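Local coordinates for protein streptomycin 3''-adenylyltransferase (Enterococcus faecalis, PDB 6SXJ) that transfers an adenylyl group from ATP to the 9-hydroxyl of spectinomycin, releasing diphosphate and so making the bacterium resistant to that antibiotic but not to streptomycin, at residues V162-A165 with I166-S170; N183-L186 with T187-M191; N238-V241 with N242-I245. One frame throughout, in Å; residues are numbered along the deposited sequence.

Interaction 1: V162-A165 with I166-S170; sequences VRRA and IMDSS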
ATOM      1  N   VAL A 162     -10.232   0.031 -11.364  1.00 67.90           N
ATOM      2  CA  VAL A 162      -8.920   0.517 -10.952  1.00 72.08           C
ATOM      3  C   VAL A 162      -8.770   1.986 -11.320  1.00 72.48           C
ATOM      4  O   VAL A 162      -8.210   2.792 -10.569  1.00 71.68           O
ATOM      5  CB  VAL A 162      -7.811  -0.343 -11.586  1.00 71.24           C
ATOM      6  CG1 VAL A 162      -6.473   0.327 -11.380  1.00 60.00           C
ATOM      7  CG2 VAL A 162      -7.821  -1.761 -10.988  1.00 62.45           C
ATOM      8  N   ARG A 163      -9.288   2.362 -12.474  1.00 75.81           N
ATOM      9  CA  ARG A 163      -9.282   3.768 -12.838  1.00 73.09           C
ATOM     10  C   ARG A 163     -10.128   4.595 -11.876  1.00 65.36           C
ATOM     11  O   ARG A 163      -9.696   5.635 -11.364  1.00 59.56           O
ATOM     12  CB  ARG A 163      -9.799   3.899 -14.261  1.00 80.08           C
ATOM     13  CG  ARG A 163      -8.924   3.242 -15.336  1.00 85.55           C
ATOM     14  CD  ARG A 163      -9.074   3.999 -16.679  1.00 99.01           C
ATOM     15  NE  ARG A 163      -8.033   3.600 -17.613  1.00 97.39           N
ATOM     16  CZ  ARG A 163      -8.184   3.580 -18.924  1.00101.78           C
ATOM     17  NH1 ARG A 163      -9.347   3.938 -19.445  1.00119.98           N
ATOM     18  NH2 ARG A 163      -7.191   3.167 -19.699  1.00 94.65           N
ATOM     19  N   ARG A 164     -11.369   4.199 -11.689  1.00 65.57           N
ATOM     20  CA  ARG A 164     -12.157   4.889 -10.694  1.00 68.97           C
ATOM     21  C   ARG A 164     -11.425   4.991  -9.374  1.00 74.85           C
ATOM     22  O   ARG A 164     -11.636   5.953  -8.630  1.00 71.30           O
ATOM     23  CB  ARG A 164     -13.463   4.147 -10.483  1.00 70.85           C
ATOM     24  CG  ARG A 164     -14.463   4.851  -9.559  1.00 77.31           C
ATOM     25  CD  ARG A 164     -15.937   4.725 -10.047  1.00 83.59           C
ATOM     26  NE  ARG A 164     -16.303   3.340 -10.297  1.00 87.19           N
ATOM     27  CZ  ARG A 164     -17.106   2.639  -9.510  1.00 80.84           C
ATOM     28  NH1 ARG A 164     -17.639   3.206  -8.438  1.00 74.12           N
ATOM     29  NH2 ARG A 164     -17.369   1.376  -9.796  1.00 81.72           N
ATOM     30  N   ALA A 165     -10.646   3.962  -9.018  1.00 70.93           N
ATOM     31  CA  ALA A 165      -9.914   3.961  -7.755  1.00 65.70           C
ATOM     32  C   ALA A 165      -8.843   5.046  -7.739  1.00 62.02           C
ATOM     33  O   ALA A 165      -8.756   5.839  -6.793  1.00 58.46           O
ATOM     34  CB  ALA A 165      -9.295   2.579  -7.533  1.00 70.92           C
ATOM     35  N   ILE A 166      -8.012   5.095  -8.783  1.00 65.07           N
ATOM     36  CA  ILE A 166      -6.917   6.061  -8.809  1.00 64.17           C
ATOM     37  C   ILE A 166      -7.451   7.488  -8.783  1.00 75.56           C
ATOM     38  O   ILE A 166      -6.937   8.347  -8.054  1.00 75.63           O
ATOM     39  CB  ILE A 166      -6.024   5.816 -10.038  1.00 65.06           C
ATOM     40  CG1 ILE A 166      -5.140   4.586  -9.820  1.00 64.59           C
ATOM     41  CG2 ILE A 166      -5.176   7.054 -10.332  1.00 68.63           C
ATOM     42  CD1 ILE A 166      -4.355   4.168 -11.039  1.00 62.83           C
ATOM     43  N   MET A 167      -8.483   7.774  -9.580  1.00 64.99           N
ATOM     44  CA  MET A 167      -8.985   9.141  -9.661  1.00 68.33           C
ATOM     45  C   MET A 167      -9.577   9.593  -8.334  1.00 69.20           C
ATOM     46  O   MET A 167      -9.352  10.725  -7.891  1.00 64.52           O
ATOM     47  CB  MET A 167     -10.036   9.247 -10.760  1.00 65.35           C
ATOM     48  CG  MET A 167      -9.613   8.745 -12.124  1.00 65.43           C
ATOM     49  SD  MET A 167      -7.944   9.207 -12.601  1.00 91.75           S
ATOM     50  CE  MET A 167      -8.059  10.980 -12.686  1.00 64.04           C
ATOM     51  N   ASP A 168     -10.344   8.726  -7.682  1.00 68.33           N
ATOM     52  CA  ASP A 168     -10.951   9.116  -6.415  1.00 71.18           C
ATOM     53  C   ASP A 168      -9.883   9.385  -5.355  1.00 70.45           C
ATOM     54  O   ASP A 168     -10.019  10.311  -4.547  1.00 75.89           O
ATOM     55  CB  ASP A 168     -11.923   8.034  -5.947  1.00 75.71           C
ATOM     56  CG  ASP A 168     -13.260   8.080  -6.668  1.00 79.66           C
ATOM     57  OD1 ASP A 168     -13.428   8.956  -7.530  1.00 76.85           O
ATOM     58  OD2 ASP A 168     -14.140   7.237  -6.371  1.00 84.09           O
ATOM     59  N   SER A 169      -8.774   8.644  -5.395  1.00 72.48           N
ATOM     60  CA  SER A 169      -7.705   8.870  -4.426  1.00 70.12           C
ATOM     61  C   SER A 169      -6.958  10.166  -4.712  1.00 70.34           C
ATOM     62  O   SER A 169      -6.593  10.898  -3.784  1.00 75.04           O
ATOM     63  CB  SER A 169      -6.735   7.693  -4.439  1.00 63.80           C
ATOM     64  OG  SER A 169      -5.574   7.998  -3.690  1.00 72.21           O
ATOM     65  N   SER A 170      -6.730  10.469  -5.991  1.00 73.38           N
ATOM     66  CA  SER A 170      -6.088  11.732  -6.336  1.00 71.39           C
ATOM     67  C   SER A 170      -6.929  12.917  -5.884  1.00 73.78           C
ATOM     68  O   SER A 170      -6.384  13.955  -5.489  1.00 73.46           O
ATOM     69  CB  SER A 170      -5.853  11.812  -7.844  1.00 76.81           C
ATOM     70  OG  SER A 170      -7.089  11.896  -8.535  1.00 71.37           O
TER

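Interaction 2: N183-L186 with T187-M191; sequences NSIL and TLCRM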
ATOM      1  N   ASN A 183       5.167  12.094  -0.404  1.00 79.72           N
ATOM      2  CA  ASN A 183       4.273  10.988  -0.732  1.00 82.25           C
ATOM      3  C   ASN A 183       3.308  11.389  -1.842  1.00 76.00           C
ATOM      4  O   ASN A 183       3.154  10.673  -2.840  1.00 68.34           O
ATOM      5  CB  ASN A 183       3.501  10.540   0.513  1.00 82.36           C
ATOM      6  CG  ASN A 183       4.388  10.401   1.733  1.00 93.65           C
ATOM      7  OD1 ASN A 183       5.199  11.282   2.025  1.00 98.64           O
ATOM      8  ND2 ASN A 183       4.237   9.297   2.453  1.00 96.44           N
ATOM      9  N   SER A 184       2.667  12.550  -1.694  1.00 71.26           N
ATOM     10  CA  SER A 184       1.618  12.949  -2.627  1.00 72.41           C
ATOM     11  C   SER A 184       2.170  13.138  -4.035  1.00 68.71           C
ATOM     12  O   SER A 184       1.584  12.663  -5.015  1.00 76.18           O
ATOM     13  CB  SER A 184       0.948  14.229  -2.125  1.00 78.33           C
ATOM     14  OG  SER A 184       0.097  13.956  -1.024  1.00 83.62           O
ATOM     15  N   ILE A 185       3.305  13.828  -4.157  1.00 67.68           N
ATOM     16  CA  ILE A 185       3.893  14.051  -5.476  1.00 70.81           C
ATOM     17  C   ILE A 185       4.170  12.722  -6.162  1.00 65.30           C
ATOM     18  O   ILE A 185       3.770  12.494  -7.309  1.00 66.20           O
ATOM     19  CB  ILE A 185       5.179  14.889  -5.360  1.00 73.47           C
ATOM     20  CG1 ILE A 185       4.875  16.283  -4.823  1.00 65.95           C
ATOM     21  CG2 ILE A 185       5.865  14.984  -6.711  1.00 76.58           C
ATOM     22  CD1 ILE A 185       6.104  17.153  -4.662  1.00 67.90           C
ATOM     23  N   LEU A 186       4.882  11.827  -5.479  1.00 67.72           N
ATOM     24  CA  LEU A 186       5.301  10.587  -6.123  1.00 75.96           C
ATOM     25  C   LEU A 186       4.145   9.610  -6.280  1.00 66.37           C
ATOM     26  O   LEU A 186       4.119   8.838  -7.245  1.00 58.69           O
ATOM     27  CB  LEU A 186       6.444   9.947  -5.334  1.00 72.07           C
ATOM     28  CG  LEU A 186       7.619  10.889  -5.062  1.00 71.88           C
ATOM     29  CD1 LEU A 186       8.395  10.426  -3.839  1.00 88.17           C
ATOM     30  CD2 LEU A 186       8.535  10.996  -6.273  1.00 79.99           C
ATOM     31  N   THR A 187       3.178   9.635  -5.364  1.00 74.63           N
ATOM     32  CA  THR A 187       1.955   8.871  -5.581  1.00 75.80           C
ATOM     33  C   THR A 187       1.308   9.262  -6.904  1.00 72.68           C
ATOM     34  O   THR A 187       0.991   8.403  -7.737  1.00 72.34           O
ATOM     35  CB  THR A 187       0.984   9.090  -4.419  1.00 74.34           C
ATOM     36  OG1 THR A 187       1.687   8.995  -3.172  1.00 74.55           O
ATOM     37  CG2 THR A 187      -0.134   8.046  -4.455  1.00 78.91           C
ATOM     38  N   LEU A 188       1.116  10.566  -7.122  1.00 75.15           N
ATOM     39  CA  LEU A 188       0.558  11.027  -8.388  1.00 66.62           C
ATOM     40  C   LEU A 188       1.424  10.587  -9.562  1.00 66.09           C
ATOM     41  O   LEU A 188       0.906  10.203 -10.616  1.00 65.93           O
ATOM     42  CB  LEU A 188       0.416  12.547  -8.375  1.00 62.36           C
ATOM     43  CG  LEU A 188      -0.714  13.153  -7.541  1.00 62.78           C
ATOM     44  CD1 LEU A 188      -0.504  14.652  -7.422  1.00 57.81           C
ATOM     45  CD2 LEU A 188      -2.059  12.853  -8.133  1.00 64.52           C
ATOM     46  N   CYS A 189       2.748  10.650  -9.405  1.00 61.81           N
ATOM     47  CA  CYS A 189       3.634  10.160 -10.459  1.00 68.34           C
ATOM     48  C   CYS A 189       3.411   8.672 -10.704  1.00 63.83           C
ATOM     49  O   CYS A 189       3.256   8.233 -11.851  1.00 62.53           O
ATOM     50  CB  CYS A 189       5.090  10.432 -10.090  1.00 68.80           C
ATOM     51  SG  CYS A 189       5.560  12.169 -10.159  1.00 63.89           S
ATOM     52  N   ARG A 190       3.403   7.875  -9.633  1.00 70.27           N
ATOM     53  CA  ARG A 190       2.995   6.480  -9.747  1.00 69.34           C
ATOM     54  C   ARG A 190       1.616   6.381 -10.396  1.00 72.55           C
ATOM     55  O   ARG A 190       1.411   5.605 -11.334  1.00 69.86           O
ATOM     56  CB  ARG A 190       2.993   5.820  -8.363  1.00 75.97           C
ATOM     57  CG  ARG A 190       2.855   4.301  -8.388  1.00 87.86           C
ATOM     58  CD  ARG A 190       2.606   3.723  -6.997  1.00 92.67           C
ATOM     59  NE  ARG A 190       1.298   4.087  -6.446  1.00105.47           N
ATOM     60  CZ  ARG A 190       0.132   3.598  -6.867  1.00 94.79           C
ATOM     61  NH1 ARG A 190       0.088   2.717  -7.859  1.00 81.28           N
ATOM     62  NH2 ARG A 190      -0.996   3.996  -6.290  1.00 86.85           N
ATOM     63  N   MET A 191       0.669   7.191  -9.905  1.00 75.29           N
ATOM     64  CA  MET A 191      -0.705   7.152 -10.415  1.00 69.41           C
ATOM     65  C   MET A 191      -0.749   7.340 -11.920  1.00 66.64           C
ATOM     66  O   MET A 191      -1.556   6.704 -12.614  1.00 64.12           O
ATOM     67  CB  MET A 191      -1.530   8.253  -9.760  1.00 65.71           C
ATOM     68  CG  MET A 191      -2.009   7.976  -8.359  1.00 59.86           C
ATOM     69  SD  MET A 191      -3.228   9.212  -7.924  1.00 79.36           S
ATOM     70  CE  MET A 191      -3.964   8.522  -6.452  1.00 77.56           C
TER

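Interaction 3: N238-V241 with N242-I245; sequences NENV and NLTI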
ATOM      1  N   ASN A 238       9.177  26.398   1.488  1.00 95.41           N
ATOM      2  CA  ASN A 238       9.284  27.455   0.493  1.00 95.40           C
ATOM      3  C   ASN A 238       9.167  26.962  -0.943  1.00 93.25           C
ATOM      4  O   ASN A 238       9.088  27.793  -1.856  1.00 91.17           O
ATOM      5  CB  ASN A 238      10.613  28.211   0.651  1.00102.14           C
ATOM      6  CG  ASN A 238      10.557  29.257   1.744  1.00109.02           C
ATOM      7  OD1 ASN A 238      10.754  28.951   2.920  1.00118.03           O
ATOM      8  ND2 ASN A 238      10.283  30.500   1.363  1.00109.36           N
ATOM      9  N   GLU A 239       9.160  25.653  -1.172  1.00 90.64           N
ATOM     10  CA  GLU A 239       8.894  25.131  -2.503  1.00 80.09           C
ATOM     11  C   GLU A 239       7.420  25.319  -2.848  1.00 79.86           C
ATOM     12  O   GLU A 239       6.546  25.277  -1.978  1.00 76.11           O
ATOM     13  CB  GLU A 239       9.263  23.652  -2.588  1.00 75.97           C
ATOM     14  CG  GLU A 239      10.734  23.359  -2.340  1.00 75.21           C
ATOM     15  CD  GLU A 239      11.623  23.833  -3.471  1.00 76.51           C
ATOM     16  OE1 GLU A 239      11.323  23.508  -4.641  1.00 81.45           O
ATOM     17  OE2 GLU A 239      12.624  24.525  -3.188  1.00 79.82           O
ATOM     18  N   ASN A 240       7.152  25.537  -4.135  1.00 73.52           N
ATOM     19  CA  ASN A 240       5.787  25.738  -4.623  1.00 65.39           C
ATOM     20  C   ASN A 240       5.193  24.392  -5.039  1.00 62.79           C
ATOM     21  O   ASN A 240       5.037  24.066  -6.219  1.00 58.31           O
ATOM     22  CB  ASN A 240       5.781  26.742  -5.769  1.00 63.12           C
ATOM     23  CG  ASN A 240       5.968  28.163  -5.289  1.00 67.44           C
ATOM     24  OD1 ASN A 240       5.485  28.536  -4.216  1.00 69.51           O
ATOM     25  ND2 ASN A 240       6.674  28.963  -6.074  1.00 72.60           N
ATOM     26  N   VAL A 241       4.862  23.596  -4.019  1.00 62.20           N
ATOM     27  CA  VAL A 241       4.335  22.259  -4.263  1.00 61.72           C
ATOM     28  C   VAL A 241       2.970  22.328  -4.930  1.00 60.76           C
ATOM     29  O   VAL A 241       2.579  21.411  -5.664  1.00 55.01           O
ATOM     30  CB  VAL A 241       4.269  21.472  -2.940  1.00 66.05           C
ATOM     31  CG1 VAL A 241       3.632  20.110  -3.164  1.00 66.22           C
ATOM     32  CG2 VAL A 241       5.660  21.329  -2.329  1.00 73.38           C
ATOM     33  N   ASN A 242       2.210  23.391  -4.661  1.00 65.62           N
ATOM     34  CA  ASN A 242       0.880  23.506  -5.242  1.00 59.12           C
ATOM     35  C   ASN A 242       0.933  23.381  -6.760  1.00 57.20           C
ATOM     36  O   ASN A 242       0.109  22.682  -7.363  1.00 57.57           O
ATOM     37  CB  ASN A 242       0.251  24.837  -4.823  1.00 63.99           C
ATOM     38  CG  ASN A 242       1.215  26.000  -4.942  1.00 63.98           C
ATOM     39  OD1 ASN A 242       2.339  25.946  -4.438  1.00 57.99           O
ATOM     40  ND2 ASN A 242       0.778  27.062  -5.615  1.00 60.03           N
ATOM     41  N   LEU A 243       1.912  24.027  -7.394  1.00 53.21           N
ATOM     42  CA  LEU A 243       1.962  24.059  -8.854  1.00 56.28           C
ATOM     43  C   LEU A 243       2.166  22.669  -9.438  1.00 53.16           C
ATOM     44  O   LEU A 243       1.503  22.283 -10.409  1.00 52.39           O
ATOM     45  CB  LEU A 243       3.078  24.998  -9.310  1.00 57.20           C
ATOM     46  CG  LEU A 243       3.012  26.378  -8.661  1.00 54.60           C
ATOM     47  CD1 LEU A 243       4.162  27.255  -9.087  1.00 60.60           C
ATOM     48  CD2 LEU A 243       1.680  27.035  -8.999  1.00 58.10           C
ATOM     49  N   THR A 244       3.100  21.906  -8.873  1.00 56.82           N
ATOM     50  CA  THR A 244       3.366  20.575  -9.410  1.00 45.81           C
ATOM     51  C   THR A 244       2.198  19.635  -9.145  1.00 47.03           C
ATOM     52  O   THR A 244       1.821  18.841 -10.014  1.00 52.56           O
ATOM     53  CB  THR A 244       4.659  20.020  -8.810  1.00 52.82           C
ATOM     54  OG1 THR A 244       5.767  20.837  -9.208  1.00 53.96           O
ATOM     55  CG2 THR A 244       4.890  18.605  -9.274  1.00 51.05           C
ATOM     56  N   ILE A 245       1.622  19.696  -7.941  1.00 53.40           N
ATOM     57  CA  ILE A 245       0.411  18.928  -7.659  1.00 49.16           C
ATOM     58  C   ILE A 245      -0.640  19.216  -8.724  1.00 58.37           C
ATOM     59  O   ILE A 245      -1.231  18.300  -9.314  1.00 55.47           O
ATOM     60  CB  ILE A 245      -0.111  19.257  -6.248  1.00 64.43           C
ATOM     61  CG1 ILE A 245       0.891  18.794  -5.183  1.00 65.77           C
ATOM     62  CG2 ILE A 245      -1.471  18.619  -6.011  1.00 61.61           C
ATOM     63  CD1 ILE A 245       0.727  17.343  -4.777  1.00 69.69           C
TER

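Interaction 1: V162-A165 with I166-S170
Met167 folds back over the carbonyl of Arg163 one turn earlier in the alpha-helix 159-173, a helix of the aminoglycoside adenylyltransferase C-terminal region. Its backbone N meets Arg163 O at 3.0 Å in the i to i+4 bond expected of such a helix, nearly straight at both ends. From there the side chain can be followed outward. CB stands 3.7 Å from Arg163 O. Because CG lies anti to the carbonyl carbon of Met167 (chi1 -53°), it comes closer still, 3.2 Å from Arg163 O, so that a methylene covers the same oxygen that the peptide N-H already holds. A bend at chi2 turns SD aside, 4.2 Å from Arg163 O, and a second at chi3 turns CE away from this turn; the side chain packs on Met195 of helix 181-196 and Leu252 of helix 241-253.

The neighbouring face is polar. Arg164 and Asp168 run side by side and point the same way, yet they form no ion pair: their side chains come nearest at Arg164 CG and Asp168 OD2, 4.0 Å, and the guanidinium and carboxylate planes stand almost perpendicular. The bent Arg164 chain instead takes NH2 to a salt bridge with Asp161. With Arg164 NH1 5.7 Å from Asp168 OD2, any attraction between them is probably weak. On the buried side, Val162 and Ile166 face helix 130-139, where both Ala165 and Ile166 rest on Ile132. There the branches meet loosely, Val162 CG1 lying 4.4 Å from Ile166 CD1.

Interaction 2: N183-L186 with T187-M191
Helix 181-196 is an alpha-helix packed among the other helices of the enzyme's C-terminal region, and in this turn of it i to i+4 bonds join Ile185 to Cys189 and Ser184 to Leu188. Cys189 N donates to Ile185 O at 3.0 Å, and the side chains meet only marginally, Ile185 CG2 lying 4.5 Å from Cys189 SG. The thiol is placed by a first torsion that sets SG anti to the carbonyl carbon of Cys189 (chi1 -71°), turning it back toward the preceding turn. Both side chains also pack on Ile222 of helix 216-229, which bridges them from outside.

Leu188 takes the adjoining face. Its N bonds to Ser184 O at 3.0 Å, while its branching carbon CG sits 3.4 Å from Ser184 O, so the carbonyl that accepts the Leu188 N-H is also overlain by hydrocarbon. The isobutyl group goes on to Ile245 and Leu248 of helix 241-253 and to Leu173 of helix 159-173.

Leu186 also meets helix 216-229, at Ala225 and Val226. Its carbonyl receives the next N-H along, that of the partly exposed Arg190, in an almost perfectly straight bond with the donor tilted 21° from the carbonyl plane; Arg190 CB lies 3.4 Å from Leu186 O.

Interaction 3: N238-V241 with N242-I245
Val241 and Ile245 meet tightly on the buried side of the first turn of helix 241-253: Val241 CG1 lies 3.6 Å from Ile245 CG1, and the two branched side chains cross obliquely. Ile245 CG1, anti to its own carbonyl carbon (chi1 -65°), also comes within 3.2 Å of Val241 O, the oxygen to which Ile245 N donates a straight bond of 3.0 Å. Tyr177, Trp236 and Ile185 pack on Val241 from outside, and Ser184 and Leu188 on Ile245.

The other side is looser and more polar, with Asn240 exposed and Asn242 partly so. These two point the same way with their amide planes perpendicular, and their side chains come closest at Asn240 CB and Asn242 OD1, 3.8 Å. The carboxamide of Asn242 is folded back over the chain by chi1 of 45°, which brings OD1 to 3.3 Å from Asn240 C. Leu243 CD1 rests against Asn240 CB at 3.7 Å, and Leu243 N makes a weak bond of 3.3 Å to Asn240 O.

Along the chain, the backbone passes from loop to helix here. Asn240 is the centre of an inverse gamma turn, closed by a weak bond from Val241 N to Glu239 O, which leads directly into the opening turn of an alpha-helix.

How the interactions relate
All three contacts illustrate how the side chains of a helical turn differ with their surroundings, and all lie in the C-terminal region. Interaction 2 is the most buried; it lies between the other two contacts and touches both: Met191 CE packs 3.2 Å from Ser169 OG of interaction 1, and Leu188 CD1 lies 4.0 Å from Ile245 CD1 of interaction 3. Interactions 1 and 3 do not touch, their nearest atoms being about 7 Å apart. Both are partly buried, with an apolar side and a polar one, but interaction 1 exposes charged groups in mid-helix whereas interaction 3 gathers neutral amides where a helix starts. Backbone bonding is regular in 162-170 and sparser in 238-245.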